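Local atomic coordinates of OmpT protein (Vibrio cholerae serotype O1, PDB entry 6EHD), a protein that probably forms a beta-barrel pore in the outer membrane through which ions and small hydrophilic solutes diffuse. Residues D12-L17 with K55-L60; W88-D93 with E150-A155; L247-E252 with V269-E274; A285-G290 with N315-G320. The protein carries 1 engineered substitution. All coordinates share one frame; numbering follows the deposited sequence. Where two conformers were deposited one is given.

Interaction 1 of 4, residues D12-L17 with K55-L60; sequences DFYGQL and KVEFAL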
loop_
_atom_site.group_PDB
_atom_site.type_symbol
_atom_site.label_atom_id
_atom_site.label_comp_id
_atom_site.label_asym_id
_atom_site.label_seq_id
_atom_site.Cartn_x
_atom_site.Cartn_y
_atom_site.Cartn_z
ATOM N N ASP A 12 -14.380 -4.221 19.630
ATOM C CA ASP A 12 -13.777 -2.863 19.556
ATOM C C ASP A 12 -14.376 -2.127 18.385
ATOM O O ASP A 12 -14.264 -2.536 17.265
ATOM C CB ASP A 12 -12.265 -2.961 19.437
ATOM C CG ASP A 12 -11.622 -3.538 20.695
ATOM O OD1 ASP A 12 -11.927 -3.065 21.790
ATOM O OD2 ASP A 12 -10.825 -4.486 20.579
ATOM N N PHE A 13 -15.070 -1.019 18.658
ATOM C CA PHE A 13 -15.589 -0.138 17.597
ATOM C C PHE A 13 -14.486 0.926 17.339
ATOM O O PHE A 13 -13.962 1.466 18.295
ATOM C CB PHE A 13 -16.894 0.573 17.963
ATOM C CG PHE A 13 -18.092 -0.318 17.910
ATOM C CD1 PHE A 13 -18.329 -1.213 18.942
ATOM C CD2 PHE A 13 -18.963 -0.272 16.834
ATOM C CE1 PHE A 13 -19.443 -2.029 18.924
ATOM C CE2 PHE A 13 -20.088 -1.088 16.805
ATOM C CZ PHE A 13 -20.310 -1.981 17.845
ATOM N N TYR A 14 -14.063 1.109 16.089
ATOM C CA TYR A 14 -12.840 1.966 15.820
ATOM C C TYR A 14 -13.088 2.734 14.553
ATOM O O TYR A 14 -13.983 2.399 13.807
ATOM C CB TYR A 14 -11.523 1.116 15.694
ATOM C CG TYR A 14 -11.519 0.275 14.449
ATOM C CD1 TYR A 14 -12.144 -1.039 14.408
ATOM C CD2 TYR A 14 -10.918 0.731 13.265
ATOM C CE1 TYR A 14 -12.177 -1.761 13.230
ATOM C CE2 TYR A 14 -10.981 0.021 12.110
ATOM C CZ TYR A 14 -11.596 -1.276 12.101
ATOM O OH TYR A 14 -11.648 -1.899 10.891
ATOM N N GLY A 15 -12.270 3.787 14.278
ATOM C CA GLY A 15 -12.347 4.422 12.988
ATOM C C GLY A 15 -11.422 5.693 12.906
ATOM O O GLY A 15 -10.713 6.003 13.898
ATOM N N GLN A 16 -11.570 6.360 11.780
ATOM C CA GLN A 16 -10.857 7.676 11.495
ATOM C C GLN A 16 -11.736 8.568 10.689
ATOM O O GLN A 16 -12.328 8.115 9.669
ATOM C CB GLN A 16 -9.565 7.456 10.655
ATOM C CG GLN A 16 -8.523 6.615 11.294
ATOM C CD GLN A 16 -7.285 6.468 10.444
ATOM O OE1 GLN A 16 -6.849 7.426 9.770
ATOM N NE2 GLN A 16 -6.733 5.234 10.435
ATOM N N LEU A 17 -11.840 9.851 11.076
ATOM C CA LEU A 17 -12.343 10.860 10.134
ATOM C C LEU A 17 -11.178 11.759 9.662
ATOM O O LEU A 17 -10.312 12.067 10.463
ATOM C CB LEU A 17 -13.383 11.809 10.765
ATOM C CG LEU A 17 -14.556 11.072 11.450
ATOM C CD1 LEU A 17 -15.460 12.083 12.169
ATOM C CD2 LEU A 17 -15.326 10.350 10.354
ATOM N N LYS A 55 -14.043 -9.361 11.712
ATOM C CA LYS A 55 -13.798 -7.876 11.503
ATOM C C LYS A 55 -14.508 -7.395 10.263
ATOM O O LYS A 55 -14.448 -8.042 9.208
ATOM C CB LYS A 55 -12.264 -7.639 11.438
ATOM C CG LYS A 55 -11.836 -6.179 11.299
ATOM C CD LYS A 55 -10.279 -6.035 11.447
ATOM C CE LYS A 55 -9.804 -4.608 11.171
ATOM N NZ LYS A 55 -8.353 -4.488 11.453
ATOM N N VAL A 56 -15.125 -6.185 10.298
ATOM C CA VAL A 56 -15.665 -5.637 9.124
ATOM C C VAL A 56 -15.403 -4.086 9.197
ATOM O O VAL A 56 -15.429 -3.549 10.267
ATOM C CB VAL A 56 -17.181 -5.961 9.008
ATOM C CG1 VAL A 56 -17.941 -5.446 10.186
ATOM C CG2 VAL A 56 -17.746 -5.464 7.694
ATOM N N GLU A 57 -15.050 -3.522 8.067
ATOM C CA GLU A 57 -14.682 -2.086 7.958
ATOM C C GLU A 57 -15.402 -1.505 6.809
ATOM O O GLU A 57 -15.348 -2.056 5.675
ATOM C CB GLU A 57 -13.164 -1.967 7.727
ATOM C CG GLU A 57 -12.630 -0.467 7.816
ATOM C CD GLU A 57 -11.054 -0.382 7.765
ATOM O OE1 GLU A 57 -10.529 0.066 6.738
ATOM O OE2 GLU A 57 -10.436 -0.778 8.784
ATOM N N PHE A 58 -16.028 -0.342 7.021
ATOM C CA PHE A 58 -16.767 0.354 5.980
ATOM C C PHE A 58 -16.135 1.778 5.668
ATOM O O PHE A 58 -15.496 2.386 6.528
ATOM C CB PHE A 58 -18.180 0.670 6.499
ATOM C CG PHE A 58 -18.984 -0.556 6.901
ATOM C CD1 PHE A 58 -19.762 -1.232 5.951
ATOM C CD2 PHE A 58 -18.983 -0.994 8.220
ATOM C CE1 PHE A 58 -20.526 -2.352 6.316
ATOM C CE2 PHE A 58 -19.757 -2.135 8.590
ATOM C CZ PHE A 58 -20.503 -2.795 7.616
ATOM N N ALA A 59 -16.300 2.238 4.454
ATOM C CA ALA A 59 -15.848 3.573 4.059
ATOM C C ALA A 59 -16.941 4.485 4.411
ATOM O O ALA A 59 -18.136 4.128 4.318
ATOM C CB ALA A 59 -15.616 3.688 2.624
ATOM N N LEU A 60 -16.524 5.708 4.744
ATOM C CA LEU A 60 -17.448 6.734 5.195
ATOM C C LEU A 60 -17.525 7.775 4.087
ATOM O O LEU A 60 -16.722 8.733 4.052
ATOM C CB LEU A 60 -17.027 7.292 6.567
ATOM C CG LEU A 60 -17.296 6.451 7.796
ATOM C CD1 LEU A 60 -17.040 7.278 9.040
ATOM C CD2 LEU A 60 -18.744 5.965 7.814
#
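The hydroxyl of Tyr14 gives its proton to the carboxylate of Glu57, with OH and OE2 only 2.7 Å apart. OE2 is used through its anti lone pair, on the side away from OE1, and it lies at the edge of the phenol ring, in the ring plane. Ring and carboxylate planes are turned 70° against each other, and the two side chains cross at about a right angle. Tyr14 reaches across because its CG stands between the backbone N and the carbonyl carbon (chi1 69°), which points the ring at strand 50-59. Lys55, fully extended, brings its methylene CE to 3.3 Å from Tyr14 OH, so the hydroxyl also rests against the aliphatic part of the lysine. The second oxygen of Glu57, OE1, makes a salt bridge to Arg69 NE; this probably holds the carboxylate in its rotation and helps to keep it ionised. Farther along, Leu17 CD2 meets Leu60 CD1 at 3.8 Å, a small apolar contact where strand 50-59 gives way to loop. The two segments run in nearly the same direction, 26° apart, with axes 9.0 Å from each other at closest approach. That spacing is that of second neighbours in the wall of the porin barrel: strand 30-47 lies between them and pairs antiparallel with both, while strand 9-24 also pairs with strand 314-324, and strand 67-77, which carries Arg69, flanks strand 50-59.

Interaction 2 of 4, residues W88-D93 with E150-A155; sequences WTTSDD and ELYVGA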
loop_
_atom_site.group_PDB
_atom_site.type_symbol
_atom_site.label_atom_id
_atom_site.label_comp_id
_atom_site.label_asym_id
_atom_site.label_seq_id
_atom_site.Cartn_x
_atom_site.Cartn_y
_atom_site.Cartn_z
ATOM N N TRP A 88 -6.794 -6.430 2.310
ATOM C CA TRP A 88 -5.615 -5.820 1.598
ATOM C C TRP A 88 -4.621 -6.946 1.223
ATOM O O TRP A 88 -4.576 -7.980 1.964
ATOM C CB TRP A 88 -4.938 -4.743 2.429
ATOM C CG TRP A 88 -5.860 -3.678 2.954
ATOM C CD1 TRP A 88 -6.000 -3.335 4.268
ATOM C CD2 TRP A 88 -6.880 -2.990 2.248
ATOM N NE1 TRP A 88 -6.982 -2.409 4.400
ATOM C CE2 TRP A 88 -7.541 -2.176 3.172
ATOM C CE3 TRP A 88 -7.315 -2.980 0.896
ATOM C CZ2 TRP A 88 -8.619 -1.352 2.813
ATOM C CZ3 TRP A 88 -8.376 -2.141 0.532
ATOM C CH2 TRP A 88 -9.011 -1.344 1.487
ATOM N N THR A 89 -3.798 -6.749 0.193
ATOM C CA THR A 89 -2.714 -7.739 -0.101
ATOM C C THR A 89 -1.636 -7.805 1.003
ATOM O O THR A 89 -1.393 -6.818 1.746
ATOM C CB THR A 89 -2.048 -7.522 -1.473
ATOM O OG1 THR A 89 -1.334 -6.277 -1.495
ATOM C CG2 THR A 89 -3.045 -7.565 -2.616
ATOM N N THR A 90 -1.017 -8.976 1.145
ATOM C CA THR A 90 0.142 -9.177 2.005
ATOM C C THR A 90 1.282 -8.140 1.593
ATOM O O THR A 90 1.936 -7.542 2.478
ATOM C CB THR A 90 0.719 -10.621 1.860
ATOM O OG1 THR A 90 -0.276 -11.561 2.261
ATOM C CG2 THR A 90 1.976 -10.803 2.710
ATOM N N SER A 91 1.422 -7.948 0.280
ATOM C CA SER A 91 2.402 -6.926 -0.240
ATOM C C SER A 91 2.137 -5.498 0.285
ATOM O O SER A 91 3.100 -4.718 0.569
ATOM C CB SER A 91 2.473 -6.982 -1.795
ATOM O OG SER A 91 1.165 -6.930 -2.376
ATOM N N ASP A 92 0.869 -5.143 0.434
ATOM C CA ASP A 92 0.448 -3.815 1.006
ATOM C C ASP A 92 0.716 -3.759 2.484
ATOM O O ASP A 92 1.177 -2.707 2.970
ATOM C CB ASP A 92 -0.995 -3.548 0.720
ATOM C CG ASP A 92 -1.448 -2.089 0.967
ATOM O OD1 ASP A 92 -0.946 -1.194 0.301
ATOM O OD2 ASP A 92 -2.379 -1.899 1.772
ATOM N N ASP A 93 0.505 -4.878 3.212
ATOM C CA ASP A 93 0.750 -4.918 4.669
ATOM C C ASP A 93 2.246 -4.727 4.927
ATOM O O ASP A 93 2.682 -3.968 5.868
ATOM C CB ASP A 93 0.343 -6.280 5.272
ATOM C CG ASP A 93 -1.159 -6.585 5.235
ATOM O OD1 ASP A 93 -1.981 -5.682 5.009
ATOM O OD2 ASP A 93 -1.477 -7.844 5.424
ATOM N N GLU A 150 1.575 -14.660 -3.031
ATOM C CA GLU A 150 2.627 -13.819 -2.412
ATOM C C GLU A 150 3.278 -14.483 -1.218
ATOM O O GLU A 150 2.615 -15.209 -0.487
ATOM C CB GLU A 150 1.984 -12.454 -1.943
ATOM C CG GLU A 150 1.357 -11.663 -3.085
ATOM C CD GLU A 150 0.916 -10.224 -2.692
ATOM O OE1 GLU A 150 0.327 -10.111 -1.561
ATOM O OE2 GLU A 150 1.115 -9.296 -3.513
ATOM N N LEU A 151 4.570 -14.178 -0.973
ATOM C CA LEU A 151 5.328 -14.682 0.178
ATOM C C LEU A 151 6.410 -13.702 0.544
ATOM O O LEU A 151 7.164 -13.283 -0.370
ATOM C CB LEU A 151 5.995 -16.056 -0.155
ATOM C CG LEU A 151 6.995 -16.626 0.863
ATOM C CD1 LEU A 151 6.288 -16.977 2.108
ATOM C CD2 LEU A 151 7.714 -17.905 0.346
ATOM N N TYR A 152 6.452 -13.331 1.824
ATOM C CA TYR A 152 7.469 -12.421 2.399
ATOM C C TYR A 152 8.031 -13.038 3.701
ATOM O O TYR A 152 7.274 -13.692 4.482
ATOM C CB TYR A 152 6.851 -11.008 2.660
ATOM C CG TYR A 152 6.489 -10.236 1.412
ATOM C CD1 TYR A 152 5.306 -10.452 0.711
ATOM C CD2 TYR A 152 7.326 -9.218 0.924
ATOM C CE1 TYR A 152 5.005 -9.746 -0.446
ATOM C CE2 TYR A 152 6.995 -8.466 -0.185
ATOM C CZ TYR A 152 5.857 -8.737 -0.893
ATOM O OH TYR A 152 5.572 -8.000 -2.065
ATOM N N VAL A 153 9.298 -12.747 4.033
ATOM C CA VAL A 153 9.916 -13.139 5.326
ATOM C C VAL A 153 10.677 -11.971 5.914
ATOM O O VAL A 153 11.248 -11.171 5.141
ATOM C CB VAL A 153 10.894 -14.374 5.139
ATOM C CG1 VAL A 153 12.030 -14.040 4.198
ATOM C CG2 VAL A 153 11.527 -14.767 6.439
ATOM N N GLY A 154 10.826 -11.885 7.231
ATOM C CA GLY A 154 11.594 -10.796 7.841
ATOM C C GLY A 154 12.056 -11.150 9.246
ATOM O O GLY A 154 11.624 -12.146 9.863
ATOM N N ALA A 155 12.914 -10.297 9.741
ATOM C CA ALA A 155 13.454 -10.385 11.113
ATOM C C ALA A 155 14.048 -9.096 11.572
ATOM O O ALA A 155 14.370 -8.236 10.724
ATOM C CB ALA A 155 14.485 -11.545 11.197
HETATM O O HOH W 1 -1.699 -11.601 -0.211
#
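Ser91, at the start of the short helix 90-94, engages both carboxylate oxygens of Glu150. OE1 accepts the backbone N-H of Ser91 at 3.0 Å, a fairly straight bond (158°) that arrives from above the carboxylate plane. Water 1 donates a second bond to OE1 at 2.9 Å and itself accepts the N-H of Thr90, bridging the carboxylate to the first turn. OE2 takes the hydroxyl of Ser91, with OG 2.6 Å away on the syn side, and is also bonded to Tyr196 OH. Ser91 OG in turn accepts from Thr89 OG1 at 2.7 Å, so a threonine at the N-cap positions the serine that grips the glutamate. Ser91 puts its OG between backbone N and carbonyl carbon (chi1 51°), the setting that lets side chain and main chain hold one carboxylate together. Tyr152 packs beside this group: its OH lies 3.3 Å from Ser91 CB and hydrogen-bonds Tyr215 OH, while its CD1 touches Thr90 CG2. Segment 88-93 lies on a loop folded into the barrel, probably the counterpart of the constriction loop of porins, and Glu150 fastens it to the wall. With the Ser91 amide, a bridging water and the hydroxyls of Ser91 and Tyr196 around it, this buried carboxylate is probably stabilised as an anion.

Interaction 3 of 4, residues L247-E252 with V269-E274; sequences LYAGYE and VYLGVE. With C8E ((hydroxyethyloxy)tri(ethyloxy)octane), chain E.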
loop_
_atom_site.group_PDB
_atom_site.type_symbol
_atom_site.label_atom_id
_atom_site.label_comp_id
_atom_site.label_asym_id
_atom_site.label_seq_id
_atom_site.Cartn_x
_atom_site.Cartn_y
_atom_site.Cartn_z
ATOM N N LEU A 247 9.704 15.170 11.598
ATOM C CA LEU A 247 9.954 15.542 10.236
ATOM C C LEU A 247 10.186 14.251 9.389
ATOM O O LEU A 247 10.736 13.259 9.879
ATOM C CB LEU A 247 11.241 16.444 10.104
ATOM C CG LEU A 247 11.253 17.770 10.919
ATOM C CD1 LEU A 247 12.454 18.648 10.497
ATOM C CD2 LEU A 247 9.965 18.496 10.688
ATOM N N TYR A 248 9.908 14.334 8.115
ATOM C CA TYR A 248 10.159 13.146 7.249
ATOM C C TYR A 248 10.490 13.580 5.812
ATOM O O TYR A 248 10.164 14.688 5.325
ATOM C CB TYR A 248 8.939 12.204 7.266
ATOM C CG TYR A 248 7.668 12.806 6.749
ATOM C CD1 TYR A 248 7.342 12.791 5.409
ATOM C CD2 TYR A 248 6.749 13.384 7.653
ATOM C CE1 TYR A 248 6.142 13.322 4.935
ATOM C CE2 TYR A 248 5.537 13.940 7.186
ATOM C CZ TYR A 248 5.237 13.928 5.858
ATOM O OH TYR A 248 4.055 14.448 5.338
ATOM N N ALA A 249 11.220 12.706 5.088
ATOM C CA ALA A 249 11.636 12.999 3.674
ATOM C C ALA A 249 11.970 11.725 2.923
ATOM O O ALA A 249 12.295 10.670 3.550
ATOM C CB ALA A 249 12.867 13.961 3.668
ATOM N N GLY A 250 11.833 11.741 1.597
ATOM C CA GLY A 250 12.292 10.581 0.787
ATOM C C GLY A 250 12.596 10.950 -0.633
ATOM O O GLY A 250 12.156 12.012 -1.156
ATOM N N TYR A 251 13.401 10.073 -1.233
ATOM C CA TYR A 251 13.808 10.131 -2.673
ATOM C C TYR A 251 13.528 8.769 -3.311
ATOM O O TYR A 251 13.964 7.704 -2.782
ATOM C CB TYR A 251 15.339 10.409 -2.719
ATOM C CG TYR A 251 15.969 10.267 -4.138
ATOM C CD1 TYR A 251 15.828 11.281 -5.097
ATOM C CD2 TYR A 251 16.559 9.075 -4.531
ATOM C CE1 TYR A 251 16.320 11.136 -6.390
ATOM C CE2 TYR A 251 17.079 8.925 -5.820
ATOM C CZ TYR A 251 16.952 9.954 -6.750
ATOM O OH TYR A 251 17.489 9.776 -8.056
ATOM N N GLU A 252 12.807 8.778 -4.434
ATOM C CA GLU A 252 12.372 7.606 -5.126
ATOM C C GLU A 252 12.740 7.700 -6.627
ATOM O O GLU A 252 12.363 8.682 -7.321
ATOM C CB GLU A 252 10.831 7.427 -5.007
ATOM C CG GLU A 252 10.381 7.353 -3.553
ATOM C CD GLU A 252 8.863 7.335 -3.278
ATOM O OE1 GLU A 252 8.053 7.595 -4.217
ATOM O OE2 GLU A 252 8.473 6.934 -2.107
ATOM N N VAL A 269 10.429 13.245 -5.025
ATOM C CA VAL A 269 11.020 13.637 -3.742
ATOM C C VAL A 269 9.885 14.242 -2.866
ATOM O O VAL A 269 9.040 15.027 -3.363
ATOM C CB VAL A 269 12.154 14.697 -3.927
ATOM C CG1 VAL A 269 12.696 15.123 -2.584
ATOM C CG2 VAL A 269 13.316 14.108 -4.771
ATOM N N TYR A 270 9.881 13.948 -1.563
ATOM C CA TYR A 270 8.908 14.550 -0.629
ATOM C C TYR A 270 9.617 15.040 0.609
ATOM O O TYR A 270 10.657 14.471 1.033
ATOM C CB TYR A 270 7.676 13.616 -0.324
ATOM C CG TYR A 270 8.030 12.286 0.336
ATOM C CD1 TYR A 270 8.298 12.168 1.720
ATOM C CD2 TYR A 270 8.181 11.125 -0.475
ATOM C CE1 TYR A 270 8.649 10.933 2.252
ATOM C CE2 TYR A 270 8.556 9.888 0.050
ATOM C CZ TYR A 270 8.811 9.797 1.419
ATOM O OH TYR A 270 9.195 8.561 1.931
ATOM N N LEU A 271 9.040 16.093 1.249
ATOM C CA LEU A 271 9.509 16.568 2.550
ATOM C C LEU A 271 8.234 17.021 3.346
ATOM O O LEU A 271 7.379 17.675 2.763
ATOM C CB LEU A 271 10.346 17.871 2.323
ATOM C CG LEU A 271 10.911 18.646 3.515
ATOM C CD1 LEU A 271 11.732 17.851 4.515
ATOM C CD2 LEU A 271 11.761 19.880 3.121
ATOM N N GLY A 272 8.113 16.621 4.592
ATOM C CA GLY A 272 6.903 17.006 5.372
ATOM C C GLY A 272 7.117 17.010 6.836
ATOM O O GLY A 272 8.219 16.734 7.382
ATOM N N VAL A 273 6.025 17.414 7.551
ATOM C CA VAL A 273 6.025 17.501 8.950
ATOM C C VAL A 273 4.704 16.956 9.515
ATOM O O VAL A 273 3.655 17.194 8.911
ATOM C CB VAL A 273 6.210 18.974 9.453
ATOM C CG1 VAL A 273 5.203 19.902 8.929
ATOM C CG2 VAL A 273 6.240 19.052 10.969
ATOM N N GLU A 274 4.828 16.171 10.608
ATOM C CA GLU A 274 3.679 15.588 11.356
ATOM C C GLU A 274 3.622 16.174 12.731
ATOM O O GLU A 274 4.627 16.156 13.493
ATOM C CB GLU A 274 3.846 14.045 11.451
ATOM C CG GLU A 274 2.798 13.267 12.353
ATOM C CD GLU A 274 3.388 11.874 12.685
ATOM O OE1 GLU A 274 3.277 10.949 11.834
ATOM O OE2 GLU A 274 4.138 11.745 13.676
HETATM C C1 C8E E . 21.649 3.116 -0.555
HETATM C C2 C8E E . 21.555 4.634 -0.447
HETATM C C3 C8E E . 21.545 5.236 -1.831
HETATM C C4 C8E E . 21.851 6.743 -1.866
HETATM C C5 C8E E . 20.904 7.448 -2.835
HETATM C C6 C8E E . 21.180 7.397 -4.317
HETATM C C7 C8E E . 20.209 6.532 -5.144
HETATM C C8 C8E E . 20.327 6.868 -6.651
HETATM O O9 C8E E . 20.064 5.888 -7.683
HETATM C C10 C8E E . 21.039 5.500 -8.636
HETATM C C11 C8E E . 20.416 5.387 -9.987
HETATM O O12 C8E E . 20.536 6.734 -10.424
HETATM C C13 C8E E . 20.366 7.134 -11.794
HETATM C C14 C8E E . 19.904 8.599 -11.907
HETATM O O15 C8E E . 20.518 9.469 -10.924
HETATM C C16 C8E E . 20.280 10.894 -11.134
HETATM C C17 C8E E . 20.987 11.861 -10.165
HETATM O O18 C8E E . 20.816 11.385 -8.829
HETATM C C19 C8E E . 20.923 12.189 -7.625
HETATM C C20 C8E E . 21.427 11.291 -6.479
HETATM O O21 C8E E . 20.502 11.120 -5.414
HETATM O O HOH W 2 10.192 6.997 0.022
#
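Tyr248 and Tyr270 meet at the middle of the contact, their CD1 atoms 3.9 Å apart and the side chains crossing at about a right angle. Each ring lies over the glycine opposite it: Gly272 CA is 3.8 Å from the Tyr248 ring centroid and Gly250 CA 3.9 Å from that of Tyr270, both CH-pi contacts. Both tyrosines have chi1 61°, which swings the ring across the neighbouring strand, the aromatic rescue of glycine. On the other face Leu247 packs on Val273, Ala249 on Leu271, and Val269 CG2 meets the edge of Tyr251, whose ring face is touched by detergent C8E. Four backbone bonds join the glycine–tyrosine pairs. At the polar rim water 2 donates to Glu252 OE2 and accepts from Tyr270 OH, 2.7 Å from each; Tyr99 N also bonds Tyr270 OH, Gly105 N bonds OE2 of Glu252 and Thr106 OG1 its OE1. Tyr248 OH bonds Glu286. In the barrel wall, hairpin 245-258/263-276 is flanked by strands 227-242 and 281-291.

Interaction 4 of 4, residues A285-G290 with N315-G320; sequences AEYGYG and NNFGIG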
loop_
_atom_site.group_PDB
_atom_site.type_symbol
_atom_site.label_atom_id
_atom_site.label_comp_id
_atom_site.label_asym_id
_atom_site.label_seq_id
_atom_site.Cartn_x
_atom_site.Cartn_y
_atom_site.Cartn_z
ATOM N N ALA A 285 1.643 18.348 6.939
ATOM C CA ALA A 285 1.786 19.128 5.738
ATOM C C ALA A 285 3.008 18.592 4.940
ATOM O O ALA A 285 4.057 18.293 5.577
ATOM C CB ALA A 285 2.058 20.596 6.116
ATOM N N GLU A 286 2.846 18.541 3.626
ATOM C CA GLU A 286 3.856 17.934 2.791
ATOM C C GLU A 286 4.038 18.637 1.463
ATOM O O GLU A 286 3.079 19.053 0.806
ATOM C CB GLU A 286 3.375 16.421 2.529
ATOM C CG GLU A 286 4.395 15.509 1.844
ATOM C CD GLU A 286 3.831 14.034 1.820
ATOM O OE1 GLU A 286 3.535 13.551 2.976
ATOM O OE2 GLU A 286 3.717 13.461 0.719
ATOM N N TYR A 287 5.296 18.652 1.009
ATOM C CA TYR A 287 5.634 19.062 -0.383
ATOM C C TYR A 287 6.157 17.838 -1.160
ATOM O O TYR A 287 6.987 17.062 -0.626
ATOM C CB TYR A 287 6.765 20.081 -0.271
ATOM C CG TYR A 287 7.469 20.401 -1.593
ATOM C CD1 TYR A 287 6.763 20.928 -2.677
ATOM C CD2 TYR A 287 8.828 20.057 -1.806
ATOM C CE1 TYR A 287 7.423 21.214 -3.921
ATOM C CE2 TYR A 287 9.467 20.294 -3.049
ATOM C CZ TYR A 287 8.763 20.901 -4.091
ATOM O OH TYR A 287 9.432 21.193 -5.310
ATOM N N GLY A 288 5.683 17.703 -2.383
ATOM C CA GLY A 288 6.103 16.682 -3.340
ATOM C C GLY A 288 6.579 17.269 -4.703
ATOM O O GLY A 288 5.846 18.031 -5.311
ATOM N N TYR A 289 7.788 16.855 -5.150
ATOM C CA TYR A 289 8.346 17.234 -6.484
ATOM C C TYR A 289 8.423 15.972 -7.343
ATOM O O TYR A 289 9.055 14.945 -6.896
ATOM C CB TYR A 289 9.734 17.834 -6.283
ATOM C CG TYR A 289 10.407 18.026 -7.652
ATOM C CD1 TYR A 289 10.128 19.157 -8.442
ATOM C CD2 TYR A 289 11.242 17.055 -8.169
ATOM C CE1 TYR A 289 10.740 19.317 -9.699
ATOM C CE2 TYR A 289 11.879 17.223 -9.440
ATOM C CZ TYR A 289 11.619 18.360 -10.171
ATOM O OH TYR A 289 12.200 18.528 -11.428
ATOM N N GLY A 290 7.722 15.938 -8.495
ATOM C CA GLY A 290 7.748 14.803 -9.410
ATOM C C GLY A 290 8.320 15.181 -10.806
ATOM O O GLY A 290 8.063 16.292 -11.275
ATOM N N ASN A 315 5.320 20.650 -8.976
ATOM C CA ASN A 315 5.376 21.068 -7.553
ATOM C C ASN A 315 3.993 20.802 -6.969
ATOM O O ASN A 315 2.945 21.101 -7.631
ATOM C CB ASN A 315 5.749 22.514 -7.407
ATOM C CG ASN A 315 7.132 22.795 -7.887
ATOM O OD1 ASN A 315 8.128 22.292 -7.358
ATOM N ND2 ASN A 315 7.219 23.640 -8.940
ATOM N N ASN A 316 3.965 20.083 -5.841
ATOM C CA ASN A 316 2.661 19.592 -5.254
ATOM C C ASN A 316 2.672 19.800 -3.770
ATOM O O ASN A 316 3.742 19.698 -3.124
ATOM C CB ASN A 316 2.446 18.074 -5.557
ATOM C CG ASN A 316 2.548 17.731 -7.045
ATOM O OD1 ASN A 316 1.608 17.938 -7.813
ATOM N ND2 ASN A 316 3.761 17.246 -7.476
ATOM N N PHE A 317 1.495 20.105 -3.160
ATOM C CA PHE A 317 1.404 20.269 -1.722
ATOM C C PHE A 317 0.101 19.609 -1.204
ATOM O O PHE A 317 -0.926 19.571 -1.891
ATOM C CB PHE A 317 1.350 21.753 -1.284
ATOM C CG PHE A 317 2.460 22.564 -1.825
ATOM C CD1 PHE A 317 2.413 23.051 -3.165
ATOM C CD2 PHE A 317 3.552 22.830 -1.036
ATOM C CE1 PHE A 317 3.471 23.770 -3.695
ATOM C CE2 PHE A 317 4.607 23.608 -1.561
ATOM C CZ PHE A 317 4.556 24.037 -2.884
ATOM N N GLY A 318 0.196 19.087 0.016
ATOM C CA GLY A 318 -0.958 18.537 0.755
ATOM C C GLY A 318 -0.978 18.913 2.179
ATOM O O GLY A 318 0.072 19.046 2.800
ATOM N N ILE A 319 -2.173 19.198 2.764
ATOM C CA ILE A 319 -2.263 19.408 4.169
ATOM C C ILE A 319 -3.483 18.547 4.662
ATOM O O ILE A 319 -4.483 18.381 3.970
ATOM C CB ILE A 319 -2.484 20.912 4.550
ATOM C CG1 ILE A 319 -3.737 21.432 3.854
ATOM C CG2 ILE A 319 -1.259 21.773 4.128
ATOM C CD1 ILE A 319 -4.135 22.879 4.249
ATOM N N GLY A 320 -3.375 18.010 5.891
ATOM C CA GLY A 320 -4.491 17.114 6.404
ATOM C C GLY A 320 -4.622 17.082 7.843
ATOM O O GLY A 320 -3.697 17.449 8.561
#
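The Tyr287 ring takes Asn315 OD1 at its edge, in the ring plane, and its OH donates to that oxygen at 2.7 Å. The hydroxyl oxygen lies in the carbonyl plane of the amide, and ring and amide planes differ by just 23°. Tyr289 turns its own edge to the same OD1, 3.9 Å from CD1, while its backbone N lies over one face of Tyr287. CD1 of Tyr287 in turn sits over a face of Phe317, 3.6 Å from CE2, with the two rings oblique at 41°. On the other face of the strands Asn316 reaches across to the backbone of the facing strand: Gly288 O receives its ND2 at 3.1 Å, from well above the carbonyl plane, and also a weak bond from its backbone N. Gly288 N returns a nearly straight bond to Asn316 O (174°). Glu286, beside them, is held by Tyr248 and by backbone N-H groups of Tyr101 and Phe103, which belong to a loop. The pattern is that of a porin barrel wall: an outer surface rich in aromatic and apolar residues, with Asn315 among them, consistent with the aromatic girdle of membrane barrels, and polar side chains facing the interior.

Along the chain the contacts follow one another, each closing before the next opens, and all four reach the barrel wall. Interactions 3 and 4 are adjoining: their centres lie about 9 Å apart, strands 263-276 and 281-291 pair directly, and Val269 O lies 2.8 Å from Tyr289 N. Interaction 1 is about 27 Å from interaction 4, centre to centre, yet strands 9-24 and 314-324 are neighbours, which closes the barrel between the chain's ends. Interaction 2, about 23 to 28 Å from the other three, is the one that ties a helix and loop inside the barrel to its wall. Together they combine pairing of adjacent wall strands, a contact across an intervening strand, and attachment of an inner loop that probably narrows the pore.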